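Local coordinates for endoribonuclease L-PSP/chorismate mutase-like domain-containing protein (Shewanella oneidensis, PDB 2OTM), which is of unknown function but belongs to the YjgF/chorismate mutase-like family and is regarded as a putative endoribonuclease, at residues A112-G115 and A116-L119; A58-T61 and V62-Y66. All blocks are in the same frame, centred on the assembly; numbering follows the deposited sequence.

Contact 1 of 2, residues A112-G115 and A116-L119; sequences ALDG and ASDL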
ATOM      1  N   ALA B 112       3.039  12.142  13.807  1.00 20.02           N
ATOM      2  CA  ALA B 112       3.933  11.051  14.164  1.00 20.04           C
ATOM      3  C   ALA B 112       4.740  10.586  12.964  1.00 19.82           C
ATOM      4  O   ALA B 112       5.946  10.444  13.060  1.00 20.11           O
ATOM      5  CB  ALA B 112       3.161   9.847  14.781  1.00 19.22           C
ATOM      6  N   LEU B 113       4.083  10.394  11.823  1.00 20.75           N
ATOM      7  CA  LEU B 113       4.783   9.960  10.621  1.00 19.40           C
ATOM      8  C   LEU B 113       5.783  10.977  10.082  1.00 20.17           C
ATOM      9  O   LEU B 113       6.732  10.617   9.366  1.00 21.06           O
ATOM     10  CB  LEU B 113       3.804   9.510   9.526  1.00 18.74           C
ATOM     11  CG  LEU B 113       4.445   8.722   8.375  1.00 21.77           C
ATOM     12  CD1 LEU B 113       5.221   7.500   8.831  1.00 19.20           C
ATOM     13  CD2 LEU B 113       3.430   8.381   7.290  1.00 19.63           C
ATOM     14  N   ASP B 114       5.610  12.244  10.443  1.00 21.35           N
ATOM     15  CA  ASP B 114       6.630  13.252  10.163  1.00 22.01           C
ATOM     16  C   ASP B 114       7.965  12.912  10.800  1.00 21.14           C
ATOM     17  O   ASP B 114       8.970  13.431  10.364  1.00 22.63           O
ATOM     18  CB  ASP B 114       6.196  14.654  10.630  1.00 24.20           C
ATOM     19  CG  ASP B 114       5.226  15.330   9.676  1.00 34.49           C
ATOM     20  OD1 ASP B 114       5.166  14.947   8.481  1.00 30.22           O
ATOM     21  OD2 ASP B 114       4.516  16.250  10.151  1.00 30.82           O
ATOM     22  N   GLY B 115       7.993  12.061  11.828  1.00 20.76           N
ATOM     23  CA  GLY B 115       9.271  11.582  12.368  1.00 20.31           C
ATOM     24  C   GLY B 115      10.077  10.873  11.279  1.00 20.83           C
ATOM     25  O   GLY B 115      11.301  10.999  11.210  1.00 22.14           O
ATOM     26  N   ALA B 116       9.380  10.101  10.434  1.00 19.77           N
ATOM     27  CA  ALA B 116       9.990   9.472   9.276  1.00 19.58           C
ATOM     28  C   ALA B 116      10.332  10.506   8.204  1.00 20.12           C
ATOM     29  O   ALA B 116      11.456  10.564   7.735  1.00 20.38           O
ATOM     30  CB  ALA B 116       9.050   8.378   8.687  1.00 17.94           C
ATOM     31  N   SER B 117       9.357  11.295   7.778  1.00 20.59           N
ATOM     32  CA  SER B 117       9.571  12.252   6.687  1.00 20.24           C
ATOM     33  C   SER B 117      10.695  13.224   6.996  1.00 21.17           C
ATOM     34  O   SER B 117      11.540  13.479   6.131  1.00 20.66           O
ATOM     35  CB  SER B 117       8.281  12.994   6.332  1.00 19.59           C
ATOM     36  OG  SER B 117       7.293  12.107   5.802  1.00 19.53           O
ATOM     37  N   ASP B 118      10.735  13.740   8.233  1.00 18.88           N
ATOM     38  CA  ASP B 118      11.761  14.735   8.595  1.00 22.07           C
ATOM     39  C   ASP B 118      13.145  14.099   8.563  1.00 21.61           C
ATOM     40  O   ASP B 118      14.112  14.758   8.196  1.00 23.09           O
ATOM     41  CB  ASP B 118      11.510  15.297   9.998  1.00 21.07           C
ATOM     42  CG  ASP B 118      10.283  16.183  10.078  1.00 22.09           C
ATOM     43  OD1 ASP B 118       9.725  16.567   9.026  1.00 21.19           O
ATOM     44  OD2 ASP B 118       9.891  16.514  11.206  1.00 22.50           O
ATOM     45  N   LEU B 119      13.273  12.854   8.985  1.00 21.96           N
ATOM     46  CA  LEU B 119      14.608  12.211   8.966  1.00 21.76           C
ATOM     47  C   LEU B 119      15.092  11.980   7.523  1.00 22.63           C
ATOM     48  O   LEU B 119      16.273  12.159   7.200  1.00 21.41           O
ATOM     49  CB  LEU B 119      14.600  10.904   9.729  1.00 24.56           C
ATOM     50  CG  LEU B 119      15.970  10.232   9.907  1.00 27.04           C
ATOM     51  CD1 LEU B 119      16.914  11.008  10.825  1.00 20.49           C
ATOM     52  CD2 LEU B 119      15.735   8.810  10.410  1.00 23.38           C
TER
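Asp118 holds CG anti to its own carbonyl carbon (chi1 -70°), which turns the carboxylate back over the preceding helical turn, against the backbone oxygen of Asp114. Leu113 takes another course: CG stands anti to the backbone N (chi1 -166°), and CD1 comes alongside Ala116 CB at 3.9 Å. The backbone bonds are those of a regular helix. Ser117 N reaches Leu113 O at 3.1 Å, while Ala116 N makes a weak second bond to the same oxygen at 2.9 Å. One residue further on, Asp118 N bonds to Asp114 O at 2.8 Å. That oxygen also has Asp118 CG only 3.1 Å away, a close approach of carboxylate to carbonyl. The two carboxylates do not touch, Asp114 OD1 lying 4.9 Å from Asp118 OD1, and each has partners elsewhere. Asp114 OD1 forms a salt bridge with Arg132 and accepts a hydrogen bond from Asn26 N of the second subunit; Asp118 accepts one from Asn26 ND2 of that subunit through OD1 and bonds to Tyr66 OH through OD2. Ser117 OG is bonded to His130 and Arg132. With an alanine at Asp118, the Tyr66 hydroxyl and the Asn26 amide of the second subunit would probably both lose their carboxylate partner, weakening the tie between helices and subunits. Apolar Leu113, Ala116 and Leu119 face the protein interior, the polar aspartates a subunit interface, an amphipathic division suited to the helix of a beta-alpha-beta unit formed by strand 92-100, helix 109-124 and strand 131-136.

Contact 2 of 2, residues A58-T61 and V62-Y66; sequences ADYT and VSEGY. With NA (sodium ion), chain H.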
ATOM      1  N   ALA B  58      -3.061   6.047  23.251  1.00 21.08           N
ATOM      2  CA  ALA B  58      -3.396   5.234  24.412  1.00 21.13           C
ATOM      3  C   ALA B  58      -2.136   4.944  25.267  1.00 21.16           C
ATOM      4  O   ALA B  58      -2.109   5.210  26.476  1.00 21.74           O
ATOM      5  CB  ALA B  58      -4.089   3.897  23.942  1.00 19.52           C
ATOM      6  N   ASP B  59      -1.107   4.400  24.627  1.00 19.61           N
ATOM      7  CA  ASP B  59       0.132   4.041  25.271  1.00 21.83           C
ATOM      8  C   ASP B  59       1.242   5.039  24.999  1.00 20.94           C
ATOM      9  O   ASP B  59       2.190   5.125  25.800  1.00 21.10           O
ATOM     10  CB  ASP B  59       0.601   2.667  24.772  1.00 23.46           C
ATOM     11  CG  ASP B  59      -0.452   1.612  24.936  1.00 26.92           C
ATOM     12  OD1 ASP B  59      -0.875   1.398  26.088  1.00 24.16           O
ATOM     13  OD2 ASP B  59      -0.897   1.052  23.913  1.00 21.95           O
ATOM     14  N   TYR B  60       1.169   5.746  23.875  1.00 19.21           N
ATOM     15  CA  TYR B  60       2.229   6.678  23.431  1.00 18.58           C
ATOM     16  C   TYR B  60       1.613   7.988  22.980  1.00 19.38           C
ATOM     17  O   TYR B  60       0.560   8.005  22.330  1.00 21.29           O
ATOM     18  CB  TYR B  60       3.084   6.100  22.280  1.00 19.66           C
ATOM     19  CG  TYR B  60       3.822   4.865  22.730  1.00 20.30           C
ATOM     20  CD1 TYR B  60       4.920   4.962  23.577  1.00 19.66           C
ATOM     21  CD2 TYR B  60       3.374   3.580  22.357  1.00 23.71           C
ATOM     22  CE1 TYR B  60       5.558   3.825  24.020  1.00 22.75           C
ATOM     23  CE2 TYR B  60       4.010   2.444  22.811  1.00 23.62           C
ATOM     24  CZ  TYR B  60       5.103   2.563  23.608  1.00 23.91           C
ATOM     25  OH  TYR B  60       5.748   1.436  24.063  1.00 19.63           O
ATOM     26  N   THR B  61       2.293   9.080  23.339  1.00 19.53           N
ATOM     27  CA  THR B  61       1.907  10.412  22.922  1.00 18.08           C
ATOM     28  C   THR B  61       2.381  10.665  21.488  1.00 19.31           C
ATOM     29  O   THR B  61       3.171   9.894  20.915  1.00 18.69           O
ATOM     30  CB  THR B  61       2.513  11.449  23.803  1.00 15.32           C
ATOM     31  OG1 THR B  61       3.946  11.401  23.663  1.00 17.04           O
ATOM     32  CG2 THR B  61       2.108  11.242  25.264  1.00 16.24           C
ATOM     33  N   VAL B  62       1.911  11.757  20.903  1.00 22.06           N
ATOM     34  CA  VAL B  62       2.290  12.073  19.525  1.00 21.43           C
ATOM     35  C   VAL B  62       3.793  12.242  19.404  1.00 20.26           C
ATOM     36  O   VAL B  62       4.366  11.772  18.441  1.00 21.08           O
ATOM     37  CB  VAL B  62       1.513  13.312  18.978  1.00 22.07           C
ATOM     38  CG1 VAL B  62       1.973  13.658  17.544  1.00 25.32           C
ATOM     39  CG2 VAL B  62       0.011  13.060  19.027  1.00 24.78           C
ATOM     40  N   SER B  63       4.450  12.921  20.359  1.00 18.82           N
ATOM     41  CA  SER B  63       5.875  13.137  20.262  1.00 19.53           C
ATOM     42  C   SER B  63       6.633  11.819  20.367  1.00 20.66           C
ATOM     43  O   SER B  63       7.678  11.646  19.730  1.00 19.43           O
ATOM     44  CB  SER B  63       6.349  14.133  21.323  1.00 20.40           C
ATOM     45  OG  SER B  63       6.040  13.691  22.639  1.00 22.26           O
ATOM     46  N   GLU B  64       6.101  10.892  21.162  1.00 20.09           N
ATOM     47  CA  GLU B  64       6.648   9.526  21.224  1.00 18.30           C
ATOM     48  C   GLU B  64       6.470   8.771  19.906  1.00 19.76           C
ATOM     49  O   GLU B  64       7.390   8.141  19.441  1.00 20.29           O
ATOM     50  CB  GLU B  64       6.043   8.806  22.414  1.00 21.45           C
ATOM     51  CG  GLU B  64       6.492   9.458  23.696  1.00 20.66           C
ATOM     52  CD  GLU B  64       5.857   8.938  24.956  1.00 25.12           C
ATOM     53  OE1 GLU B  64       4.794   8.309  24.918  1.00 18.69           O
ATOM     54  OE2 GLU B  64       6.419   9.236  26.045  1.00 30.15           O
ATOM     55  N   GLY B  65       5.303   8.907  19.272  1.00 18.29           N
ATOM     56  CA  GLY B  65       5.087   8.335  17.930  1.00 17.19           C
ATOM     57  C   GLY B  65       6.059   8.912  16.920  1.00 17.81           C
ATOM     58  O   GLY B  65       6.569   8.197  16.064  1.00 17.52           O
ATOM     59  N   TYR B  66       6.287  10.213  16.994  1.00 17.57           N
ATOM     60  CA  TYR B  66       7.264  10.873  16.112  1.00 17.40           C
ATOM     61  C   TYR B  66       8.639  10.218  16.269  1.00 17.51           C
ATOM     62  O   TYR B  66       9.297   9.857  15.303  1.00 18.65           O
ATOM     63  CB  TYR B  66       7.353  12.346  16.474  1.00 20.38           C
ATOM     64  CG  TYR B  66       8.302  13.152  15.625  1.00 19.24           C
ATOM     65  CD1 TYR B  66       9.663  13.126  15.857  1.00 17.96           C
ATOM     66  CD2 TYR B  66       7.835  13.950  14.580  1.00 17.52           C
ATOM     67  CE1 TYR B  66      10.556  13.879  15.059  1.00 17.12           C
ATOM     68  CE2 TYR B  66       8.723  14.712  13.801  1.00 15.59           C
ATOM     69  CZ  TYR B  66      10.070  14.657  14.042  1.00 21.69           C
ATOM     70  OH  TYR B  66      10.939  15.378  13.239  1.00 22.86           O
TER
HETATM   71 NA    NA H 154       2.899   5.660  27.936  1.00 24.66          NA
HETATM   72  O   HOH W   1       3.402   3.194  27.414  1.00 28.87           O
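Thr61 and Glu64 meet at the start of helix 62-84, where Thr61 is the N-cap and Glu64, three residues on, returns its carboxylate to the N-cap backbone N, as the glutamate of a capping box does. Glu64 CG lies anti to the carbonyl carbon and the chain is extended beyond it, a course that carries the carboxylate back to the N-cap and crosses the Thr61 side chain at a slant. Glu64 OE1 accepts a hydrogen bond from Thr61 N at 3.1 Å, nearly straight (166°) and arriving from above the carboxylate plane, 38° out of it. On its way there the chain passes close to the threonine hydroxyl, with Glu64 CG 3.2 Å from Thr61 OG1. The same hydroxyl shares a weak hydrogen bond of 3.3 Å with Ser63 OG. Tyr60 stands about square to Glu64, ring and carboxylate planes 70° apart, and Glu64 OE1 lies at the ring edge, near its plane, 3.6 Å from Tyr60 CD1. The ring is held from outside as well, by Tyr52 edge-to-face and by Gln53 N at its hydroxyl. Gly65 N opens the regular helical bonding with a bond to Thr61 O at 2.9 Å. Ahead of the cap, Asp59 O binds a sodium ion at 2.3 Å, and a water is a second ligand, 2.6 Å from the ion.

Contact 1 is largely buried, its centre about 8 Å from the centre of the chain, whereas contact 2 lies at the surface, about 16 Å out. They belong to different helices, 109-124 and 62-84, which pack together: Gly115 N lies 3.3 Å from Tyr66 CD2, and Ala112 CB is 3.7 Å from Gly65 C. Their chemistry follows their place. In mid-helix, contact 1 rests on repeating backbone bonds, and its acidic side chains serve other elements and the second subunit. At a helix start, contact 2 turns a glutamate onto a backbone N, and no other subunit of the assembly touches it.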